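Local coordinates for type II restriction enzyme MUNI (Mycoplasma, PDB 1D02), which cuts double-stranded DNA as a homodimeric type II restriction endonuclease, recognising 5'-CAATTG-3' and cleaving after the first C, at residues D[103-106]-D[110-113]; D[117-122]-D[163-168]; D[178-183]-D[187-192]. The protein carries 1 engineered substitution. One frame throughout, in Å; residues are numbered along the deposited sequence.

Interaction 1 (D[103-106]-D[110-113]); sequences DGWV and DPSA. With nucleotides of chain A.
W105 and P111 meet in a CH-pi contact at the surface, within the long loop between strand 93-101 and helix 128-138 of this PDDEXK-clan nuclease; an Asx turn shapes the 110-113 side of it. With CG anti to the backbone N (chi1 169°), the indole lies across the proline. CA of P111 stands over its five-membered ring, 3.7 Å from the centroid. CG of the proline reaches the same face farther out, 3.6 Å from NE1 of W105. A proline suits this place: its compact ring offers several C-H groups to a broad aromatic surface, and at the start of a 3-10 segment its missing N-H costs nothing. W105 also serves the dimer, for its indole meets F67 of the second subunit edge-to-face and packs on P69 of that subunit.

Just before P111 in the chain, D110 holds the turn together. Its OD2 accepts from the backbone N of S112 at 3.0 Å, which defines the Asx turn, and from OG of the same serine at 2.7 Å. Aspartate suits the position because its short side chain brings OD2 back to the N-H two residues on; its backbone O separately takes the N-H of A113. The backbones come close, CA of W105 5.1 Å from CA of A113, where G104 has no side chain and A113 only a methyl, whose CB lies 3.7 Å from O of G104. One step back along the chain the loop reaches the DNA, where N of D103 donates an almost straight hydrogen bond (172°) to OP2 of nucleotide DT6 of chain A, at 2.8 Å.

Interaction 2 (D[117-122]-D[163-168]); sequences NAHERS and VREITF. With nucleotides of chain A; nucleotides of chain B.
H119 places CG between its backbone N and carbonyl carbon (chi1 61°), while E165 on helix 160-170 has CG anti to N (chi1 166°) and runs on extended, so imidazole and carboxylate meet from opposite directions. NE2 of H119 donates to OE1 of E165 at 2.8 Å (166°); histidine suits the place by presenting an N-H in its ring plane, which here arrives from above the carboxylate plane. R162 forms a salt bridge to the same OE1. CD1 of I166 lies in loose van der Waals contact, 4.1 Å from CD2 of H119.

A water joins OE2 of E120 to OE2 of E165, donating to them at 2.7 and 2.8 Å. K124 and R121 of the second subunit form salt bridges to OE2 and OE1 of E120, respectively. N117 offers acceptor and donor side by side to an adenine edge: OD1 accepts from N6 of DA4 of chain B at 2.8 Å, and ND2 donates to its N7. NH1 of this chain's R121 donates to N7 of DA5 of chain A at 3.0 Å.

Each buried carboxylate has its own cationic partners besides the shared water, which probably offsets their mutual repulsion where the base-reading segment joins helix 160-170.

Interaction 3 (D[178-183]-D[187-192]); sequences FMWRPN and EKLVQH
F178 buries the most surface here, and L189 and W180 complete an apolar core between strand 178-180 and helix 187-192. The phenyl ring, CG anti to the backbone N (chi1 174°), reaches across to the helix. There K188 meets it at its edge, CG lying 3.5 Å from CZ of F178, and CB of H192 comes within 3.7 Å of CD1 of F178. The fork of L189 serves two aromatics at once: CD1 touches CD2 of F178 at 3.6 Å, while CD2 sits over the six-membered ring of W180, 3.8 Å from its centroid. A branched leucine suits this place because its two methyls can meet two different rings. The indole is anchored by its NE1, which donates a hydrogen bond to O of S185 in the connecting turn.

At the border a water donates to O of M179 at 2.7 Å and accepts from NZ of K188 at 3.1 Å, so the lysine gives its aliphatic stem to F178 and its ammonium to polar surroundings.

Strand and helix run nearly antiparallel (171°), their axes 9.1 Å apart, as in a beta-alpha unit of an alpha/beta fold, in which a helix doubles back over the sheet strand that precedes it.

Interaction 1 and the 117-122 side of interaction 2 lie in one loop, which touches the DNA backbone at residue 103 and the bases through N117, A118 and R121; the centres of the two interactions are 14 Å apart. Interaction 2 then couples that loop to helix 160-170, which leads in the chain to strand 177-180 of interaction 3, about 17 Å away between centres. These two touch directly: CD1 of I166 packs 3.7 Å from CE of M179. M179 reaches helix 160-170, whereas F178 points to helix 186-197 and the ring of W180 also reaches it, so the edge strand is covered on both faces. Interaction 3 stays behind the reading surface, its nearest atom about 12 Å from the nucleic acid.

Interaction 1 (D[103-106]-D[110-113])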
loop_
_atom_site.group_PDB
_atom_site.type_symbol
_atom_site.label_atom_id
_atom_site.label_comp_id
_atom_site.label_asym_id
_atom_site.label_seq_id
_atom_site.Cartn_x
_atom_site.Cartn_y
_atom_site.Cartn_z
ATOM N N ASP D 103 12.476 11.452 -5.390
ATOM C CA ASP D 103 12.585 12.837 -5.827
ATOM C C ASP D 103 11.251 13.547 -5.635
ATOM O O ASP D 103 10.283 12.952 -5.151
ATOM C CB ASP D 103 13.026 12.906 -7.294
ATOM C CG ASP D 103 14.458 12.432 -7.493
ATOM O OD1 ASP D 103 15.276 12.594 -6.559
ATOM O OD2 ASP D 103 14.769 11.905 -8.586
ATOM N N GLY D 104 11.205 14.830 -5.990
ATOM C CA GLY D 104 9.980 15.579 -5.818
ATOM C C GLY D 104 10.018 16.963 -6.441
ATOM O O GLY D 104 11.056 17.465 -6.852
ATOM N N TRP D 105 8.850 17.576 -6.524
ATOM C CA TRP D 105 8.730 18.924 -7.058
ATOM C C TRP D 105 9.111 19.905 -5.948
ATOM O O TRP D 105 8.375 20.071 -4.964
ATOM C CB TRP D 105 7.279 19.116 -7.519
ATOM C CG TRP D 105 6.865 20.501 -7.856
ATOM C CD1 TRP D 105 7.620 21.480 -8.443
ATOM C CD2 TRP D 105 5.549 21.026 -7.726
ATOM N NE1 TRP D 105 6.835 22.590 -8.692
ATOM C CE2 TRP D 105 5.560 22.333 -8.260
ATOM C CE3 TRP D 105 4.349 20.514 -7.211
ATOM C CZ2 TRP D 105 4.418 23.136 -8.292
ATOM C CZ3 TRP D 105 3.209 21.316 -7.246
ATOM C CH2 TRP D 105 3.255 22.611 -7.781
ATOM N N VAL D 106 10.282 20.520 -6.090
ATOM C CA VAL D 106 10.757 21.497 -5.111
ATOM C C VAL D 106 11.321 22.676 -5.899
ATOM O O VAL D 106 11.159 22.740 -7.127
ATOM C CB VAL D 106 11.847 20.892 -4.152
ATOM C CG1 VAL D 106 11.226 19.797 -3.313
ATOM C CG2 VAL D 106 13.051 20.332 -4.946
ATOM N N ASP D 110 10.764 21.424 -12.413
ATOM C CA ASP D 110 9.485 21.484 -13.118
ATOM C C ASP D 110 8.559 20.594 -12.284
ATOM O O ASP D 110 9.024 19.662 -11.614
ATOM C CB ASP D 110 9.635 20.885 -14.512
ATOM C CG ASP D 110 8.336 20.898 -15.286
ATOM O OD1 ASP D 110 7.927 21.990 -15.759
ATOM O OD2 ASP D 110 7.721 19.818 -15.409
ATOM N N PRO D 111 7.243 20.862 -12.293
ATOM C CA PRO D 111 6.349 20.015 -11.494
ATOM C C PRO D 111 6.450 18.526 -11.819
ATOM O O PRO D 111 6.172 17.688 -10.956
ATOM C CB PRO D 111 4.959 20.615 -11.779
ATOM C CG PRO D 111 5.294 22.085 -11.926
ATOM C CD PRO D 111 6.526 22.039 -12.818
ATOM N N SER D 112 6.862 18.199 -13.043
ATOM C CA SER D 112 6.997 16.801 -13.449
ATOM C C SER D 112 8.037 16.061 -12.614
ATOM O O SER D 112 8.022 14.824 -12.554
ATOM C CB SER D 112 7.352 16.696 -14.939
ATOM O OG SER D 112 8.597 17.313 -15.203
ATOM N N ALA D 113 8.934 16.799 -11.968
ATOM C CA ALA D 113 9.931 16.144 -11.120
ATOM C C ALA D 113 9.266 15.408 -9.946
ATOM O O ALA D 113 9.894 14.545 -9.341
ATOM C CB ALA D 113 10.960 17.168 -10.585
ATOM P P DT A 6 13.697 8.281 -7.479
ATOM O OP1 DT A 6 14.949 8.226 -6.690
ATOM O OP2 DT A 6 12.712 9.366 -7.239
ATOM O "O5'" DT A 6 14.061 8.275 -9.021
ATOM C "C5'" DT A 6 15.158 7.502 -9.457
ATOM C "C4'" DT A 6 14.789 6.727 -10.695
ATOM O "O4'" DT A 6 13.822 5.700 -10.372
ATOM C "C3'" DT A 6 14.134 7.585 -11.772
ATOM O "O3'" DT A 6 15.115 8.016 -12.701
ATOM C "C2'" DT A 6 13.135 6.645 -12.437
ATOM C "C1'" DT A 6 12.982 5.450 -11.502
ATOM N N1 DT A 6 11.602 5.384 -11.011
ATOM C C2 DT A 6 10.729 4.452 -11.536
ATOM O O2 DT A 6 11.061 3.641 -12.386
ATOM N N3 DT A 6 9.456 4.503 -11.027
ATOM C C4 DT A 6 8.984 5.374 -10.062
ATOM O O4 DT A 6 7.804 5.317 -9.704
ATOM C C5 DT A 6 9.964 6.312 -9.549
ATOM C C7 DT A 6 9.552 7.290 -8.503
ATOM C C6 DT A 6 11.204 6.267 -10.039
#

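Interaction 2 (D[117-122]-D[163-168])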
loop_
_atom_site.group_PDB
_atom_site.type_symbol
_atom_site.label_atom_id
_atom_site.label_comp_id
_atom_site.label_asym_id
_atom_site.label_seq_id
_atom_site.Cartn_x
_atom_site.Cartn_y
_atom_site.Cartn_z
ATOM N N ASN D 117 5.628 7.696 -8.294
ATOM C CA ASN D 117 4.659 7.051 -7.404
ATOM C C ASN D 117 5.116 5.739 -6.788
ATOM O O ASN D 117 4.321 5.040 -6.165
ATOM C CB ASN D 117 3.326 6.815 -8.150
ATOM C CG ASN D 117 3.496 5.947 -9.394
ATOM O OD1 ASN D 117 4.606 5.588 -9.763
ATOM N ND2 ASN D 117 2.384 5.625 -10.051
ATOM N N ALA D 118 6.391 5.402 -6.922
ATOM C CA ALA D 118 6.849 4.133 -6.357
ATOM C C ALA D 118 6.703 4.115 -4.838
ATOM O O ALA D 118 6.597 3.031 -4.246
ATOM C CB ALA D 118 8.325 3.866 -6.753
ATOM N N HIS D 119 6.693 5.291 -4.205
ATOM C CA HIS D 119 6.553 5.333 -2.736
ATOM C C HIS D 119 5.268 4.665 -2.273
ATOM O O HIS D 119 5.126 4.299 -1.094
ATOM C CB HIS D 119 6.578 6.772 -2.191
ATOM C CG HIS D 119 5.474 7.642 -2.715
ATOM N ND1 HIS D 119 5.341 7.947 -4.051
ATOM C CD2 HIS D 119 4.483 8.309 -2.071
ATOM C CE1 HIS D 119 4.311 8.766 -4.209
ATOM N NE2 HIS D 119 3.776 9.003 -3.023
ATOM N N GLU D 120 4.321 4.532 -3.186
ATOM C CA GLU D 120 3.059 3.867 -2.848
ATOM C C GLU D 120 3.277 2.422 -2.382
ATOM O O GLU D 120 2.440 1.859 -1.676
ATOM C CB GLU D 120 2.124 3.849 -4.060
ATOM C CG GLU D 120 1.615 5.243 -4.451
ATOM C CD GLU D 120 0.896 5.245 -5.815
ATOM O OE1 GLU D 120 0.897 4.196 -6.509
ATOM O OE2 GLU D 120 0.350 6.303 -6.185
ATOM N N ARG D 121 4.382 1.812 -2.808
ATOM C CA ARG D 121 4.683 0.424 -2.432
ATOM C C ARG D 121 4.718 0.239 -0.905
ATOM O O ARG D 121 4.423 -0.848 -0.398
ATOM C CB ARG D 121 6.051 -0.010 -3.002
ATOM C CG ARG D 121 6.148 -0.030 -4.563
ATOM C CD ARG D 121 7.575 -0.369 -5.004
ATOM N NE ARG D 121 8.027 -1.339 -4.061
ATOM C CZ ARG D 121 9.127 -1.272 -3.317
ATOM N NH1 ARG D 121 10.017 -0.300 -3.411
ATOM N NH2 ARG D 121 9.216 -2.101 -2.297
ATOM N N SER D 122 5.095 1.300 -0.195
ATOM C CA SER D 122 5.192 1.242 1.256
ATOM C C SER D 122 3.847 0.956 1.869
ATOM O O SER D 122 3.773 0.440 2.990
ATOM C CB SER D 122 5.760 2.550 1.832
ATOM O OG SER D 122 4.940 3.659 1.533
ATOM N N VAL D 163 3.604 15.666 0.169
ATOM C CA VAL D 163 3.475 15.770 1.623
ATOM C C VAL D 163 2.003 15.733 2.022
ATOM O O VAL D 163 1.625 15.082 2.984
ATOM C CB VAL D 163 4.186 17.042 2.125
ATOM C CG1 VAL D 163 3.851 17.329 3.585
ATOM C CG2 VAL D 163 5.708 16.828 1.971
ATOM N N ARG D 164 1.168 16.413 1.245
ATOM C CA ARG D 164 -0.261 16.420 1.520
ATOM C C ARG D 164 -0.897 15.051 1.235
ATOM O O ARG D 164 -1.799 14.609 1.958
ATOM C CB ARG D 164 -0.905 17.524 0.683
ATOM C CG ARG D 164 -0.495 18.931 1.178
ATOM C CD ARG D 164 -1.312 20.037 0.479
ATOM N NE ARG D 164 -1.088 21.355 1.091
ATOM C CZ ARG D 164 -0.010 22.116 0.890
ATOM N NH1 ARG D 164 0.966 21.709 0.081
ATOM N NH2 ARG D 164 0.103 23.295 1.518
ATOM N N GLU D 165 -0.421 14.390 0.189
ATOM C CA GLU D 165 -0.918 13.059 -0.174
ATOM C C GLU D 165 -0.663 12.056 0.962
ATOM O O GLU D 165 -1.578 11.358 1.430
ATOM C CB GLU D 165 -0.192 12.572 -1.440
ATOM C CG GLU D 165 -0.349 11.072 -1.742
ATOM C CD GLU D 165 0.620 10.626 -2.833
ATOM O OE1 GLU D 165 1.829 10.955 -2.730
ATOM O OE2 GLU D 165 0.166 9.949 -3.779
ATOM N N ILE D 166 0.583 11.992 1.413
ATOM C CA ILE D 166 0.936 11.043 2.467
ATOM C C ILE D 166 0.208 11.406 3.767
ATOM O O ILE D 166 -0.250 10.518 4.490
ATOM C CB ILE D 166 2.483 10.986 2.661
ATOM C CG1 ILE D 166 3.133 10.322 1.430
ATOM C CG2 ILE D 166 2.840 10.165 3.902
ATOM C CD1 ILE D 166 4.576 10.773 1.176
ATOM N N THR D 167 0.087 12.702 4.055
ATOM C CA THR D 167 -0.618 13.137 5.273
ATOM C C THR D 167 -2.036 12.589 5.213
ATOM O O THR D 167 -2.566 12.059 6.204
ATOM C CB THR D 167 -0.698 14.665 5.355
ATOM O OG1 THR D 167 0.619 15.205 5.518
ATOM C CG2 THR D 167 -1.574 15.085 6.540
ATOM N N PHE D 168 -2.642 12.702 4.032
ATOM C CA PHE D 168 -4.005 12.236 3.812
ATOM C C PHE D 168 -4.091 10.728 3.991
ATOM O O PHE D 168 -4.984 10.223 4.669
ATOM C CB PHE D 168 -4.463 12.609 2.400
ATOM C CG PHE D 168 -5.902 12.279 2.122
ATOM C CD1 PHE D 168 -6.895 13.230 2.336
ATOM C CD2 PHE D 168 -6.255 11.032 1.610
ATOM C CE1 PHE D 168 -8.230 12.953 2.039
ATOM C CE2 PHE D 168 -7.596 10.741 1.310
ATOM C CZ PHE D 168 -8.582 11.703 1.525
ATOM P P DA A 5 16.513 3.995 -3.601
ATOM O OP1 DA A 5 17.859 4.412 -4.056
ATOM O OP2 DA A 5 16.041 4.383 -2.264
ATOM O "O5'" DA A 5 15.351 4.467 -4.600
ATOM C "C5'" DA A 5 15.635 4.907 -5.901
ATOM C "C4'" DA A 5 14.364 5.069 -6.706
ATOM O "O4'" DA A 5 13.740 3.785 -6.914
ATOM C "C3'" DA A 5 13.253 6.017 -6.227
ATOM O "O3'" DA A 5 12.917 6.896 -7.303
ATOM C "C2'" DA A 5 12.049 5.092 -6.067
ATOM C "C1'" DA A 5 12.369 4.028 -7.107
ATOM N N9 DA A 5 11.663 2.752 -7.005
ATOM C C8 DA A 5 11.235 2.107 -5.870
ATOM N N7 DA A 5 10.632 0.971 -6.107
ATOM C C5 DA A 5 10.655 0.856 -7.485
ATOM C C6 DA A 5 10.161 -0.137 -8.368
ATOM N N6 DA A 5 9.527 -1.244 -7.964
ATOM N N1 DA A 5 10.336 0.057 -9.695
ATOM C C2 DA A 5 10.961 1.170 -10.094
ATOM N N3 DA A 5 11.467 2.168 -9.363
ATOM C C4 DA A 5 11.284 1.945 -8.055
ATOM P P DT A 6 13.697 8.281 -7.479
ATOM O OP1 DT A 6 14.949 8.226 -6.690
ATOM O OP2 DT A 6 12.712 9.366 -7.239
ATOM O "O5'" DT A 6 14.061 8.275 -9.021
ATOM C "C5'" DT A 6 15.158 7.502 -9.457
ATOM C "C4'" DT A 6 14.789 6.727 -10.695
ATOM O "O4'" DT A 6 13.822 5.700 -10.372
ATOM C "C3'" DT A 6 14.134 7.585 -11.772
ATOM O "O3'" DT A 6 15.115 8.016 -12.701
ATOM C "C2'" DT A 6 13.135 6.645 -12.437
ATOM C "C1'" DT A 6 12.982 5.450 -11.502
ATOM N N1 DT A 6 11.602 5.384 -11.011
ATOM C C2 DT A 6 10.729 4.452 -11.536
ATOM O O2 DT A 6 11.061 3.641 -12.386
ATOM N N3 DT A 6 9.456 4.503 -11.027
ATOM C C4 DT A 6 8.984 5.374 -10.062
ATOM O O4 DT A 6 7.804 5.317 -9.704
ATOM C C5 DT A 6 9.964 6.312 -9.549
ATOM C C7 DT A 6 9.552 7.290 -8.503
ATOM C C6 DT A 6 11.204 6.267 -10.039
ATOM P P DA B 4 -1.760 2.192 -13.067
ATOM O OP1 DA B 4 -2.870 1.343 -13.547
ATOM O OP2 DA B 4 -1.187 1.945 -11.715
ATOM O "O5'" DA B 4 -0.584 2.077 -14.131
ATOM C "C5'" DA B 4 -0.853 2.342 -15.512
ATOM C "C4'" DA B 4 0.320 1.921 -16.362
ATOM O "O4'" DA B 4 1.440 2.792 -16.095
ATOM C "C3'" DA B 4 0.818 0.504 -16.092
ATOM O "O3'" DA B 4 1.248 -0.026 -17.339
ATOM C "C2'" DA B 4 1.983 0.722 -15.134
ATOM C "C1'" DA B 4 2.540 2.045 -15.604
ATOM N N9 DA B 4 3.148 2.872 -14.575
ATOM C C8 DA B 4 2.550 3.301 -13.412
ATOM N N7 DA B 4 3.273 4.151 -12.734
ATOM C C5 DA B 4 4.441 4.270 -13.478
ATOM C C6 DA B 4 5.596 5.055 -13.310
ATOM N N6 DA B 4 5.775 5.905 -12.293
ATOM N N1 DA B 4 6.570 4.951 -14.250
ATOM C C2 DA B 4 6.380 4.124 -15.285
ATOM N N3 DA B 4 5.332 3.342 -15.558
ATOM C C4 DA B 4 4.387 3.465 -14.605
HETATM O O HOH W 1 1.458 8.785 -5.914
#

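Interaction 3 (D[178-183]-D[187-192])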
loop_
_atom_site.group_PDB
_atom_site.type_symbol
_atom_site.label_atom_id
_atom_site.label_comp_id
_atom_site.label_asym_id
_atom_site.label_seq_id
_atom_site.Cartn_x
_atom_site.Cartn_y
_atom_site.Cartn_z
ATOM N N PHE D 178 7.517 9.524 9.093
ATOM C CA PHE D 178 8.300 10.720 9.425
ATOM C C PHE D 178 8.989 11.186 8.156
ATOM O O PHE D 178 9.530 10.364 7.406
ATOM C CB PHE D 178 9.358 10.431 10.499
ATOM C CG PHE D 178 10.277 11.592 10.762
ATOM C CD1 PHE D 178 9.843 12.706 11.497
ATOM C CD2 PHE D 178 11.582 11.578 10.277
ATOM C CE1 PHE D 178 10.710 13.786 11.745
ATOM C CE2 PHE D 178 12.450 12.652 10.519
ATOM C CZ PHE D 178 12.016 13.748 11.251
ATOM N N MET D 179 8.958 12.495 7.922
ATOM C CA MET D 179 9.585 13.111 6.746
ATOM C C MET D 179 10.955 13.621 7.187
ATOM O O MET D 179 11.033 14.638 7.883
ATOM C CB MET D 179 8.750 14.309 6.261
ATOM C CG MET D 179 7.340 13.965 5.866
ATOM S SD MET D 179 7.318 13.262 4.220
ATOM C CE MET D 179 5.573 12.986 3.967
ATOM N N TRP D 180 12.026 12.927 6.797
ATOM C CA TRP D 180 13.368 13.345 7.190
ATOM C C TRP D 180 13.885 14.169 6.016
ATOM O O TRP D 180 14.365 13.628 5.025
ATOM C CB TRP D 180 14.253 12.122 7.450
ATOM C CG TRP D 180 15.509 12.449 8.235
ATOM C CD1 TRP D 180 15.765 13.599 8.938
ATOM C CD2 TRP D 180 16.671 11.623 8.378
ATOM N NE1 TRP D 180 17.020 13.536 9.505
ATOM C CE2 TRP D 180 17.598 12.336 9.173
ATOM C CE3 TRP D 180 17.018 10.350 7.908
ATOM C CZ2 TRP D 180 18.846 11.823 9.504
ATOM C CZ3 TRP D 180 18.277 9.829 8.245
ATOM C CH2 TRP D 180 19.171 10.566 9.033
ATOM N N ARG D 181 13.785 15.490 6.165
ATOM C CA ARG D 181 14.144 16.408 5.092
ATOM C C ARG D 181 15.627 16.607 4.839
ATOM O O ARG D 181 16.456 16.385 5.723
ATOM C CB ARG D 181 13.430 17.752 5.333
ATOM C CG ARG D 181 11.892 17.572 5.348
ATOM C CD ARG D 181 11.031 18.853 5.442
ATOM N NE ARG D 181 9.655 18.461 5.109
ATOM C CZ ARG D 181 8.712 18.130 5.989
ATOM N NH1 ARG D 181 8.951 18.174 7.301
ATOM N NH2 ARG D 181 7.554 17.661 5.556
ATOM N N PRO D 182 15.983 17.021 3.620
ATOM C CA PRO D 182 17.376 17.260 3.233
ATOM C C PRO D 182 17.945 18.274 4.236
ATOM O O PRO D 182 17.260 19.217 4.652
ATOM C CB PRO D 182 17.233 17.888 1.842
ATOM C CG PRO D 182 16.027 17.208 1.287
ATOM C CD PRO D 182 15.067 17.229 2.474
ATOM N N ASN D 183 19.167 18.061 4.669
ATOM C CA ASN D 183 19.776 18.999 5.615
ATOM C C ASN D 183 19.315 18.854 7.051
ATOM O O ASN D 183 19.887 19.496 7.926
ATOM C CB ASN D 183 19.561 20.470 5.226
ATOM C CG ASN D 183 19.886 20.747 3.765
ATOM O OD1 ASN D 183 20.895 20.274 3.235
ATOM N ND2 ASN D 183 19.034 21.536 3.109
ATOM N N GLU D 187 19.032 14.256 15.019
ATOM C CA GLU D 187 18.275 14.558 16.217
ATOM C C GLU D 187 16.754 14.603 15.991
ATOM O O GLU D 187 15.988 14.018 16.765
ATOM C CB GLU D 187 18.791 15.885 16.814
ATOM C CG GLU D 187 18.091 16.309 18.096
ATOM C CD GLU D 187 18.673 17.587 18.708
ATOM O OE1 GLU D 187 18.963 18.544 17.950
ATOM O OE2 GLU D 187 18.823 17.637 19.948
ATOM N N LYS D 188 16.317 15.286 14.938
ATOM C CA LYS D 188 14.896 15.379 14.640
ATOM C C LYS D 188 14.273 13.998 14.380
ATOM O O LYS D 188 13.148 13.735 14.803
ATOM C CB LYS D 188 14.705 16.276 13.416
ATOM C CG LYS D 188 13.269 16.513 13.046
ATOM C CD LYS D 188 12.804 17.895 13.485
ATOM C CE LYS D 188 11.528 18.290 12.728
ATOM N NZ LYS D 188 11.756 18.669 11.270
ATOM N N LEU D 189 15.006 13.143 13.669
ATOM C CA LEU D 189 14.559 11.784 13.360
ATOM C C LEU D 189 14.362 11.006 14.667
ATOM O O LEU D 189 13.316 10.384 14.884
ATOM C CB LEU D 189 15.601 11.061 12.481
ATOM C CG LEU D 189 15.377 9.563 12.247
ATOM C CD1 LEU D 189 14.147 9.357 11.375
ATOM C CD2 LEU D 189 16.626 8.948 11.581
ATOM N N VAL D 190 15.360 11.061 15.533
ATOM C CA VAL D 190 15.280 10.335 16.801
ATOM C C VAL D 190 14.194 10.926 17.708
ATOM O O VAL D 190 13.475 10.178 18.395
ATOM C CB VAL D 190 16.668 10.304 17.546
ATOM C CG1 VAL D 190 16.539 9.511 18.850
ATOM C CG2 VAL D 190 17.735 9.620 16.664
ATOM N N GLN D 191 14.029 12.249 17.697
ATOM C CA GLN D 191 13.003 12.866 18.539
ATOM C C GLN D 191 11.622 12.343 18.155
ATOM O O GLN D 191 10.772 12.149 19.023
ATOM C CB GLN D 191 13.034 14.394 18.439
ATOM C CG GLN D 191 14.277 15.002 19.091
ATOM C CD GLN D 191 14.351 16.510 18.932
ATOM O OE1 GLN D 191 14.022 17.020 17.841
ATOM N NE2 GLN D 191 14.773 17.191 19.901
ATOM N N HIS D 192 11.388 12.087 16.867
ATOM C CA HIS D 192 10.077 11.566 16.472
ATOM C C HIS D 192 9.858 10.210 17.142
ATOM O O HIS D 192 8.813 9.967 17.747
ATOM C CB HIS D 192 9.979 11.414 14.951
ATOM C CG HIS D 192 8.613 11.019 14.477
ATOM N ND1 HIS D 192 8.163 9.716 14.493
ATOM C CD2 HIS D 192 7.573 11.773 14.041
ATOM C CE1 HIS D 192 6.902 9.685 14.094
ATOM N NE2 HIS D 192 6.521 10.921 13.818
HETATM O O HOH W 2 10.321 16.530 9.633
#